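Local structure of 3'-5'-exonuclease (Saccharomyces cerevisiae, 3E2V) at residues 19-27 / 37-45; 54-65 / 81-92. The protein cuts double-stranded DNA as a probably magnesium-dependent TatD-family nuclease, with endonuclease activity and 3'-to-5' exonuclease activity. All coordinates share one frame; numbering follows the deposited sequence. Where two conformers were deposited one is given.

Interaction 1: residues 19-27 / 37-45; sequences LNLTDPMFH and PADYVKLLE
The loop that leaves the first barrel strand of this TatD-type TIM barrel folds back here on the start of helix 40-49, with Phe-26, His-27 and Leu-21 meeting Tyr-40, Leu-43 and Ala-38. His-27 and Tyr-40 form an oblique aromatic pair, centroids 4.9 Å apart and planes at 47°: CD2 of Tyr-40 lies over one face of the imidazole, and CE2 of Tyr-40 comes to 3.5 Å from CE1 of His-27. NE2 of His-27 donates to a lone pair of Leu-21 O at 3.1 Å, which ties the ring to its own loop. Tyr-40 carries its CG between the backbone N and the carbonyl carbon (chi1 52°), and this brings the ring edge up to Phe-26 O, in plane, with CD2 of Tyr-40 3.6 Å from that oxygen. The same carbonyl takes a weak bond from Asp-39 N at 3.5 Å. It also accepts from a water, which donates its other hydrogen to Asp-39 OD1, so the water bridges the carbonyl and the Asp-39 side chain just before the helix. Deeper in, the methyl CD1 of Leu-43 presses against CE1 of Phe-26 at 3.3 Å, a tight fit, while CD2 of the same leucine meets CD1 of Leu-21 at 3.9 Å. Asp-39 OD2 turns to salt bridges with Arg-46 and Arg-356. Leu-71 of helix 62-75 packs on Leu-21 and Tyr-40, and strand 52-57 meets the loop through Ala-55 on Leu-19 and Val-57 on Leu-21.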
loop_
_atom_site.group_PDB
_atom_site.type_symbol
_atom_site.label_atom_id
_atom_site.label_comp_id
_atom_site.label_asym_id
_atom_site.label_seq_id
_atom_site.Cartn_x
_atom_site.Cartn_y
_atom_site.Cartn_z
ATOM N N LEU A 19 2.257 4.786 2.553
ATOM C CA LEU A 19 3.005 5.987 2.296
ATOM C C LEU A 19 3.835 5.836 1.011
ATOM O O LEU A 19 4.773 5.036 0.952
ATOM C CB LEU A 19 3.892 6.303 3.505
ATOM C CG LEU A 19 4.841 7.507 3.379
ATOM C CD1 LEU A 19 4.090 8.762 2.953
ATOM C CD2 LEU A 19 5.532 7.768 4.693
ATOM N N ASN A 20 3.490 6.595 -0.029
ATOM C CA ASN A 20 4.235 6.473 -1.291
ATOM C C ASN A 20 5.413 7.429 -1.292
ATOM O O ASN A 20 5.448 8.403 -2.052
ATOM C CB ASN A 20 3.307 6.773 -2.462
ATOM C CG ASN A 20 2.128 5.846 -2.506
ATOM O OD1 ASN A 20 2.249 4.689 -2.913
ATOM N ND2 ASN A 20 0.952 6.361 -2.094
ATOM N N LEU A 21 6.365 7.171 -0.401
ATOM C CA LEU A 21 7.438 8.126 -0.141
ATOM C C LEU A 21 8.388 8.341 -1.309
ATOM O O LEU A 21 9.031 9.394 -1.392
ATOM C CB LEU A 21 8.197 7.702 1.110
ATOM C CG LEU A 21 9.032 8.827 1.729
ATOM C CD1 LEU A 21 8.160 9.972 2.263
ATOM C CD2 LEU A 21 9.919 8.268 2.832
ATOM N N THR A 22 8.466 7.380 -2.221
ATOM C CA THR A 22 9.271 7.583 -3.427
ATOM C C THR A 22 8.606 8.473 -4.478
ATOM O O THR A 22 9.226 8.749 -5.514
ATOM C CB THR A 22 9.610 6.258 -4.115
ATOM O OG1 THR A 22 8.401 5.648 -4.610
ATOM C CG2 THR A 22 10.315 5.318 -3.158
ATOM N N ASP A 23 7.356 8.900 -4.259
ATOM C CA ASP A 23 6.676 9.671 -5.281
ATOM C C ASP A 23 7.434 10.957 -5.605
ATOM O O ASP A 23 7.931 11.612 -4.696
ATOM C CB ASP A 23 5.257 10.010 -4.867
ATOM C CG ASP A 23 4.481 10.572 -6.022
ATOM O OD1 ASP A 23 3.905 9.781 -6.786
ATOM O OD2 ASP A 23 4.518 11.797 -6.207
ATOM N N PRO A 24 7.558 11.303 -6.903
ATOM C CA PRO A 24 8.278 12.535 -7.232
ATOM C C PRO A 24 7.832 13.814 -6.525
ATOM O O PRO A 24 8.668 14.690 -6.304
ATOM C CB PRO A 24 8.113 12.635 -8.750
ATOM C CG PRO A 24 8.057 11.190 -9.169
ATOM C CD PRO A 24 7.155 10.582 -8.123
ATOM N N MET A 25 6.566 13.914 -6.126
ATOM C CA MET A 25 6.102 15.135 -5.436
ATOM C C MET A 25 6.855 15.353 -4.109
ATOM O O MET A 25 7.131 16.487 -3.710
ATOM C CB MET A 25 4.586 15.098 -5.176
ATOM C CG MET A 25 3.731 15.318 -6.412
ATOM S SD MET A 25 1.939 15.597 -6.002
ATOM C CE MET A 25 1.292 14.070 -6.603
ATOM N N PHE A 26 7.205 14.252 -3.440
ATOM C CA PHE A 26 7.956 14.336 -2.188
ATOM C C PHE A 26 9.422 14.711 -2.404
ATOM O O PHE A 26 10.156 15.032 -1.457
ATOM C CB PHE A 26 7.829 13.038 -1.383
ATOM C CG PHE A 26 6.431 12.774 -0.900
ATOM C CD1 PHE A 26 5.663 13.806 -0.369
ATOM C CD2 PHE A 26 5.878 11.486 -0.967
ATOM C CE1 PHE A 26 4.357 13.563 0.085
ATOM C CE2 PHE A 26 4.593 11.225 -0.503
ATOM C CZ PHE A 26 3.827 12.268 0.022
ATOM N N HIS A 27 9.830 14.676 -3.671
ATOM C CA HIS A 27 11.168 15.063 -4.073
ATOM C C HIS A 27 11.154 16.426 -4.797
ATOM O O HIS A 27 12.154 16.846 -5.387
ATOM C CB HIS A 27 11.792 13.913 -4.864
ATOM C CG HIS A 27 11.814 12.637 -4.072
ATOM N ND1 HIS A 27 12.941 12.183 -3.420
ATOM C CD2 HIS A 27 10.816 11.783 -3.739
ATOM C CE1 HIS A 27 12.647 11.079 -2.755
ATOM N NE2 HIS A 27 11.362 10.817 -2.927
ATOM N N PRO A 37 13.414 22.026 -3.456
ATOM C CA PRO A 37 14.220 20.893 -3.011
ATOM C C PRO A 37 13.365 19.850 -2.308
ATOM O O PRO A 37 12.390 20.208 -1.644
ATOM C CB PRO A 37 15.209 21.527 -2.021
ATOM C CG PRO A 37 15.306 22.965 -2.501
ATOM C CD PRO A 37 13.892 23.295 -2.881
ATOM N N ALA A 38 13.722 18.581 -2.462
ATOM C CA ALA A 38 13.015 17.499 -1.782
ATOM C C ALA A 38 12.910 17.827 -0.290
ATOM O O ALA A 38 13.887 18.274 0.325
ATOM C CB ALA A 38 13.781 16.198 -1.976
ATOM N N ASP A 39 11.730 17.592 0.296
ATOM C CA ASP A 39 11.485 17.989 1.691
ATOM C C ASP A 39 10.960 16.817 2.505
ATOM O O ASP A 39 10.220 17.029 3.462
ATOM C CB ASP A 39 10.497 19.162 1.737
ATOM C CG ASP A 39 9.102 18.786 1.239
ATOM O OD1 ASP A 39 8.961 17.987 0.277
ATOM O OD2 ASP A 39 8.113 19.313 1.809
ATOM N N TYR A 40 11.336 15.591 2.146
ATOM C CA TYR A 40 10.744 14.434 2.828
ATOM C C TYR A 40 11.165 14.289 4.286
ATOM O O TYR A 40 10.423 13.740 5.082
ATOM C CB TYR A 40 10.907 13.136 2.026
ATOM C CG TYR A 40 12.321 12.843 1.580
ATOM C CD1 TYR A 40 13.244 12.264 2.454
ATOM C CD2 TYR A 40 12.733 13.131 0.288
ATOM C CE1 TYR A 40 14.547 11.990 2.047
ATOM C CE2 TYR A 40 14.029 12.848 -0.133
ATOM C CZ TYR A 40 14.929 12.288 0.750
ATOM O OH TYR A 40 16.213 12.020 0.327
ATOM N N VAL A 41 12.326 14.809 4.669
ATOM C CA VAL A 41 12.691 14.764 6.088
ATOM C C VAL A 41 11.755 15.675 6.906
ATOM O O VAL A 41 11.209 15.241 7.922
ATOM C CB VAL A 41 14.212 15.005 6.339
ATOM C CG1 VAL A 41 14.491 15.169 7.818
ATOM C CG2 VAL A 41 15.018 13.836 5.789
ATOM N N LYS A 42 11.501 16.895 6.431
ATOM C CA LYS A 42 10.515 17.777 7.089
ATOM C C LYS A 42 9.096 17.191 7.069
ATOM O O LYS A 42 8.332 17.336 8.037
ATOM C CB LYS A 42 10.520 19.187 6.483
ATOM C CG LYS A 42 11.698 20.009 6.974
ATOM C CD LYS A 42 11.796 21.311 6.210
ATOM C CE LYS A 42 13.103 22.033 6.507
ATOM N NZ LYS A 42 12.946 22.981 7.635
ATOM N N LEU A 43 8.764 16.515 5.977
ATOM C CA LEU A 43 7.522 15.788 5.883
ATOM C C LEU A 43 7.400 14.773 7.022
ATOM O O LEU A 43 6.333 14.637 7.638
ATOM C CB LEU A 43 7.447 15.064 4.539
ATOM C CG LEU A 43 6.205 14.219 4.315
ATOM C CD1 LEU A 43 5.545 14.573 3.007
ATOM C CD2 LEU A 43 6.530 12.742 4.437
ATOM N N LEU A 44 8.481 14.047 7.285
ATOM C CA LEU A 44 8.462 13.046 8.345
ATOM C C LEU A 44 8.377 13.701 9.717
ATOM O O LEU A 44 7.710 13.167 10.603
ATOM C CB LEU A 44 9.660 12.096 8.213
ATOM C CG LEU A 44 9.631 11.214 6.950
ATOM C CD1 LEU A 44 10.997 10.579 6.668
ATOM C CD2 LEU A 44 8.533 10.132 6.995
ATOM N N GLU A 45 9.027 14.846 9.879
ATOM C CA GLU A 45 8.905 15.640 11.107
ATOM C C GLU A 45 7.462 16.096 11.350
ATOM O O GLU A 45 6.965 16.033 12.487
ATOM C CB GLU A 45 9.889 16.824 11.079
ATOM C CG GLU A 45 11.339 16.352 11.108
ATOM C CD GLU A 45 12.382 17.447 10.886
ATOM O OE1 GLU A 45 12.023 18.594 10.550
ATOM O OE2 GLU A 45 13.581 17.130 11.064
HETATM O O HOH W 1 8.509 15.364 0.939
#

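Interaction 2: residues 54-65 / 81-92; sequences NALVTGSSIAES and LKLYHTIGVHPC
Strands 54-57 and 82-87 run parallel at 23° to each other, their axes 4.2 Å apart at the closest, joined by a ladder in which Ala-55 and Val-57 each donate to and accept from the neighbouring strand. The ladder starts at Ala-55 N to Lys-82 O and ends at Thr-86 N to Val-57 O; its shortest rung is Val-57 N to Tyr-84 O at 2.7 Å. On one face, OD1 of Asn-54 sits at the ring edge of Tyr-84, near its plane and 3.2 Å from CE2, with the amide turned 38° against the ring. Farther along, CD2 of Leu-56 meets the methyl CG2 of Thr-86 at 3.8 Å, the two side chains crossing at about a right angle. On the other face CB of Ala-55 meets CD2 of Leu-83. These are neighbouring strands of the TIM barrel, and with helix 62-75 between them they make a beta-alpha-beta unit. Past Val-57 side chains join in the pairing. Thr-86 holds OG1 between its backbone N and carbonyl carbon (chi1 75°), where it accepts from Gly-59 N at 2.8 Å; OG1 also bonds to Gly-160 O on the next strand. Ser-65 OG links the helix to the loop after strand 82-87, accepting from Gly-88 N at 3.2 Å and donating to Ser-61 O, while Ser-61, the N-cap, accepts from Glu-64 N through its OG. In a further backbone bond, Ser-60 O takes His-90 N at 2.8 Å from well above its carbonyl plane. His-90 in turn is set by Cys-92 N, which donates into the imidazole plane at ND1, and its ring meets that of His-202.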
loop_
_atom_site.group_PDB
_atom_site.type_symbol
_atom_site.label_atom_id
_atom_site.label_comp_id
_atom_site.label_asym_id
_atom_site.label_seq_id
_atom_site.Cartn_x
_atom_site.Cartn_y
_atom_site.Cartn_z
ATOM N N ASN A 54 4.958 5.126 12.801
ATOM C CA ASN A 54 5.534 4.171 11.853
ATOM C C ASN A 54 4.836 4.382 10.518
ATOM O O ASN A 54 3.698 4.873 10.493
ATOM C CB ASN A 54 5.231 2.721 12.270
ATOM C CG ASN A 54 6.058 2.228 13.436
ATOM O OD1 ASN A 54 6.677 1.158 13.343
ATOM N ND2 ASN A 54 6.047 2.951 14.531
ATOM N N ALA A 55 5.510 4.028 9.417
ATOM C CA ALA A 55 4.834 4.016 8.122
ATOM C C ALA A 55 5.425 2.931 7.260
ATOM O O ALA A 55 6.591 2.564 7.417
ATOM C CB ALA A 55 4.941 5.368 7.428
ATOM N N LEU A 56 4.597 2.411 6.358
ATOM C CA LEU A 56 5.023 1.422 5.393
ATOM C C LEU A 56 5.153 2.109 4.036
ATOM O O LEU A 56 4.161 2.645 3.507
ATOM C CB LEU A 56 3.989 0.286 5.335
ATOM C CG LEU A 56 4.319 -0.899 4.422
ATOM C CD1 LEU A 56 5.501 -1.699 4.985
ATOM C CD2 LEU A 56 3.091 -1.806 4.324
ATOM N N VAL A 57 6.371 2.104 3.491
ATOM C CA VAL A 57 6.665 2.733 2.201
ATOM C C VAL A 57 6.395 1.724 1.093
ATOM O O VAL A 57 6.912 0.627 1.124
ATOM C CB VAL A 57 8.136 3.226 2.161
ATOM C CG1 VAL A 57 8.519 3.813 0.801
ATOM C CG2 VAL A 57 8.362 4.264 3.254
ATOM N N THR A 58 5.540 2.102 0.146
ATOM C CA THR A 58 5.138 1.184 -0.915
ATOM C C THR A 58 6.163 1.065 -2.028
ATOM O O THR A 58 6.756 2.061 -2.474
ATOM C CB THR A 58 3.865 1.645 -1.597
ATOM O OG1 THR A 58 4.030 3.009 -1.979
ATOM C CG2 THR A 58 2.686 1.521 -0.679
ATOM N N GLY A 59 6.372 -0.175 -2.476
ATOM C CA GLY A 59 7.162 -0.478 -3.681
ATOM C C GLY A 59 6.214 -1.046 -4.730
ATOM O O GLY A 59 5.347 -1.871 -4.387
ATOM N N SER A 60 6.345 -0.619 -5.986
ATOM C CA SER A 60 5.392 -1.024 -7.046
ATOM C C SER A 60 6.012 -1.690 -8.281
ATOM O O SER A 60 5.305 -2.065 -9.220
ATOM C CB SER A 60 4.538 0.170 -7.477
ATOM O OG SER A 60 5.355 1.165 -8.091
ATOM N N SER A 61 7.337 -1.791 -8.295
ATOM C CA SER A 61 8.061 -2.508 -9.348
ATOM C C SER A 61 9.398 -2.945 -8.773
ATOM O O SER A 61 9.728 -2.615 -7.619
ATOM C CB SER A 61 8.257 -1.624 -10.577
ATOM O OG SER A 61 9.155 -0.568 -10.275
ATOM N N ILE A 62 10.178 -3.702 -9.537
ATOM C CA ILE A 62 11.504 -4.054 -9.042
ATOM C C ILE A 62 12.302 -2.761 -8.817
ATOM O O ILE A 62 12.852 -2.534 -7.728
ATOM C CB ILE A 62 12.248 -5.080 -9.941
ATOM C CG1 ILE A 62 11.478 -6.410 -9.951
ATOM C CG2 ILE A 62 13.642 -5.302 -9.390
ATOM C CD1 ILE A 62 11.977 -7.477 -10.978
ATOM N N ALA A 63 12.325 -1.884 -9.818
ATOM C CA ALA A 63 13.073 -0.629 -9.688
ATOM C C ALA A 63 12.559 0.243 -8.549
ATOM O O ALA A 63 13.351 0.794 -7.762
ATOM C CB ALA A 63 13.065 0.143 -10.993
ATOM N N GLU A 64 11.239 0.357 -8.431
ATOM C CA GLU A 64 10.659 1.173 -7.377
ATOM C C GLU A 64 10.871 0.568 -5.998
ATOM O O GLU A 64 11.035 1.293 -5.015
ATOM C CB GLU A 64 9.165 1.409 -7.628
ATOM C CG GLU A 64 8.903 2.583 -8.544
ATOM C CD GLU A 64 9.110 3.915 -7.838
ATOM O OE1 GLU A 64 8.366 4.211 -6.876
ATOM O OE2 GLU A 64 10.025 4.666 -8.243
ATOM N N SER A 65 10.876 -0.762 -5.925
ATOM C CA SER A 65 11.155 -1.430 -4.663
ATOM C C SER A 65 12.591 -1.150 -4.252
ATOM O O SER A 65 12.865 -0.896 -3.078
ATOM C CB SER A 65 10.907 -2.936 -4.767
ATOM O OG SER A 65 9.528 -3.203 -4.961
ATOM N N LEU A 81 10.071 8.926 12.206
ATOM C CA LEU A 81 9.182 7.765 12.041
ATOM C C LEU A 81 10.008 6.522 11.801
ATOM O O LEU A 81 11.050 6.580 11.136
ATOM C CB LEU A 81 8.249 7.934 10.835
ATOM C CG LEU A 81 6.909 8.642 11.016
ATOM C CD1 LEU A 81 7.064 10.095 11.420
ATOM C CD2 LEU A 81 6.113 8.538 9.727
ATOM N N LYS A 82 9.557 5.392 12.328
ATOM C CA LYS A 82 10.147 4.128 11.941
ATOM C C LYS A 82 9.535 3.744 10.595
ATOM O O LYS A 82 8.311 3.595 10.480
ATOM C CB LYS A 82 9.899 3.043 12.989
ATOM C CG LYS A 82 10.516 1.699 12.646
ATOM C CD LYS A 82 12.045 1.750 12.588
ATOM C CE LYS A 82 12.629 0.446 12.073
ATOM N NZ LYS A 82 13.979 0.647 11.464
ATOM N N LEU A 83 10.390 3.615 9.582
ATOM C CA LEU A 83 9.933 3.287 8.242
ATOM C C LEU A 83 10.238 1.855 7.879
ATOM O O LEU A 83 11.365 1.365 8.044
ATOM C CB LEU A 83 10.575 4.210 7.222
ATOM C CG LEU A 83 10.266 5.700 7.377
ATOM C CD1 LEU A 83 11.051 6.509 6.364
ATOM C CD2 LEU A 83 8.790 5.982 7.224
ATOM N N TYR A 84 9.197 1.195 7.380
ATOM C CA TYR A 84 9.310 -0.112 6.759
ATOM C C TYR A 84 8.945 0.008 5.292
ATOM O O TYR A 84 8.490 1.053 4.859
ATOM C CB TYR A 84 8.426 -1.128 7.487
ATOM C CG TYR A 84 8.763 -1.214 8.958
ATOM C CD1 TYR A 84 9.992 -1.712 9.370
ATOM C CD2 TYR A 84 7.870 -0.775 9.918
ATOM C CE1 TYR A 84 10.323 -1.785 10.719
ATOM C CE2 TYR A 84 8.192 -0.834 11.276
ATOM C CZ TYR A 84 9.414 -1.338 11.667
ATOM O OH TYR A 84 9.718 -1.395 13.015
ATOM N N HIS A 85 9.180 -1.040 4.503
ATOM C CA HIS A 85 8.769 -0.980 3.101
ATOM C C HIS A 85 8.344 -2.331 2.552
ATOM O O HIS A 85 8.576 -3.396 3.166
ATOM C CB HIS A 85 9.896 -0.414 2.240
ATOM C CG HIS A 85 11.052 -1.352 2.126
ATOM N ND1 HIS A 85 11.112 -2.326 1.155
ATOM C CD2 HIS A 85 12.141 -1.530 2.913
ATOM C CE1 HIS A 85 12.224 -3.026 1.308
ATOM N NE2 HIS A 85 12.868 -2.557 2.363
ATOM N N THR A 86 7.734 -2.276 1.372
ATOM C CA THR A 86 7.347 -3.492 0.673
ATOM C C THR A 86 8.321 -3.752 -0.474
ATOM O O THR A 86 9.157 -2.892 -0.819
ATOM C CB THR A 86 5.897 -3.367 0.088
ATOM O OG1 THR A 86 5.919 -2.525 -1.077
ATOM C CG2 THR A 86 4.938 -2.757 1.106
ATOM N N ILE A 87 8.210 -4.958 -1.047
ATOM C CA ILE A 87 8.855 -5.345 -2.313
ATOM C C ILE A 87 7.852 -6.136 -3.133
ATOM O O ILE A 87 7.260 -7.094 -2.645
ATOM C CB ILE A 87 10.092 -6.227 -2.089
ATOM C CG1 ILE A 87 11.144 -5.484 -1.254
ATOM C CG2 ILE A 87 10.665 -6.693 -3.450
ATOM C CD1 ILE A 87 12.355 -6.353 -0.877
ATOM N N GLY A 88 7.675 -5.730 -4.377
ATOM C CA GLY A 88 6.710 -6.396 -5.258
ATOM C C GLY A 88 6.501 -5.625 -6.534
ATOM O O GLY A 88 7.004 -4.519 -6.677
ATOM N N VAL A 89 5.774 -6.230 -7.470
ATOM C CA VAL A 89 5.458 -5.574 -8.751
ATOM C C VAL A 89 3.950 -5.450 -8.919
ATOM O O VAL A 89 3.238 -6.451 -8.929
ATOM C CB VAL A 89 6.070 -6.317 -9.964
ATOM C CG1 VAL A 89 5.831 -5.550 -11.255
ATOM C CG2 VAL A 89 7.558 -6.506 -9.750
ATOM N N HIS A 90 3.490 -4.211 -9.010
ATOM C CA HIS A 90 2.080 -3.823 -9.065
ATOM C C HIS A 90 1.548 -4.136 -10.464
ATOM O O HIS A 90 2.319 -4.183 -11.420
ATOM C CB HIS A 90 2.108 -2.315 -8.774
ATOM C CG HIS A 90 0.797 -1.605 -8.756
ATOM N ND1 HIS A 90 0.047 -1.373 -9.885
ATOM C CD2 HIS A 90 0.185 -0.929 -7.757
ATOM C CE1 HIS A 90 -1.007 -0.639 -9.574
ATOM N NE2 HIS A 90 -0.936 -0.340 -8.291
ATOM N N PRO A 91 0.233 -4.373 -10.587
ATOM C CA PRO A 91 -0.330 -4.616 -11.916
ATOM C C PRO A 91 0.019 -3.529 -12.963
ATOM O O PRO A 91 0.092 -3.871 -14.157
ATOM C CB PRO A 91 -1.846 -4.716 -11.648
ATOM C CG PRO A 91 -2.033 -4.130 -10.261
ATOM C CD PRO A 91 -0.786 -4.496 -9.528
ATOM N N CYS A 92 0.281 -2.282 -12.542
ATOM C CA CYS A 92 0.765 -1.182 -13.425
ATOM C C CYS A 92 1.959 -1.609 -14.238
ATOM O O CYS A 92 2.212 -1.101 -15.331
ATOM C CB CYS A 92 1.269 0.046 -12.612
ATOM S SG CYS A 92 2.707 -0.268 -11.454
#

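In the fold
Interaction 1 comes first along the chain, and helix 40-49 leads from it directly into strand 52-57, where interaction 2 begins; their centres lie 14 Å apart. Two polar contacts join them: Asn-20 OD1 to Thr-58 OG1 at 2.6 Å and Thr-22 OG1 to Glu-64 OE1 at 2.7 Å, both probable hydrogen bonds. Apolar packing adds CD2 of Leu-19 on CB of Ala-55 at 3.7 Å. Both contacts lie near the metal site, where His-253 and Asp-303 hold magnesium: the side chain of Thr-58 is about 6 Å from the ion and that of Leu-19 about 9 Å. Asn-20 ND2 also bonds to Asp-303 OD1, so this asparagine connects a metal ligand with Thr-58.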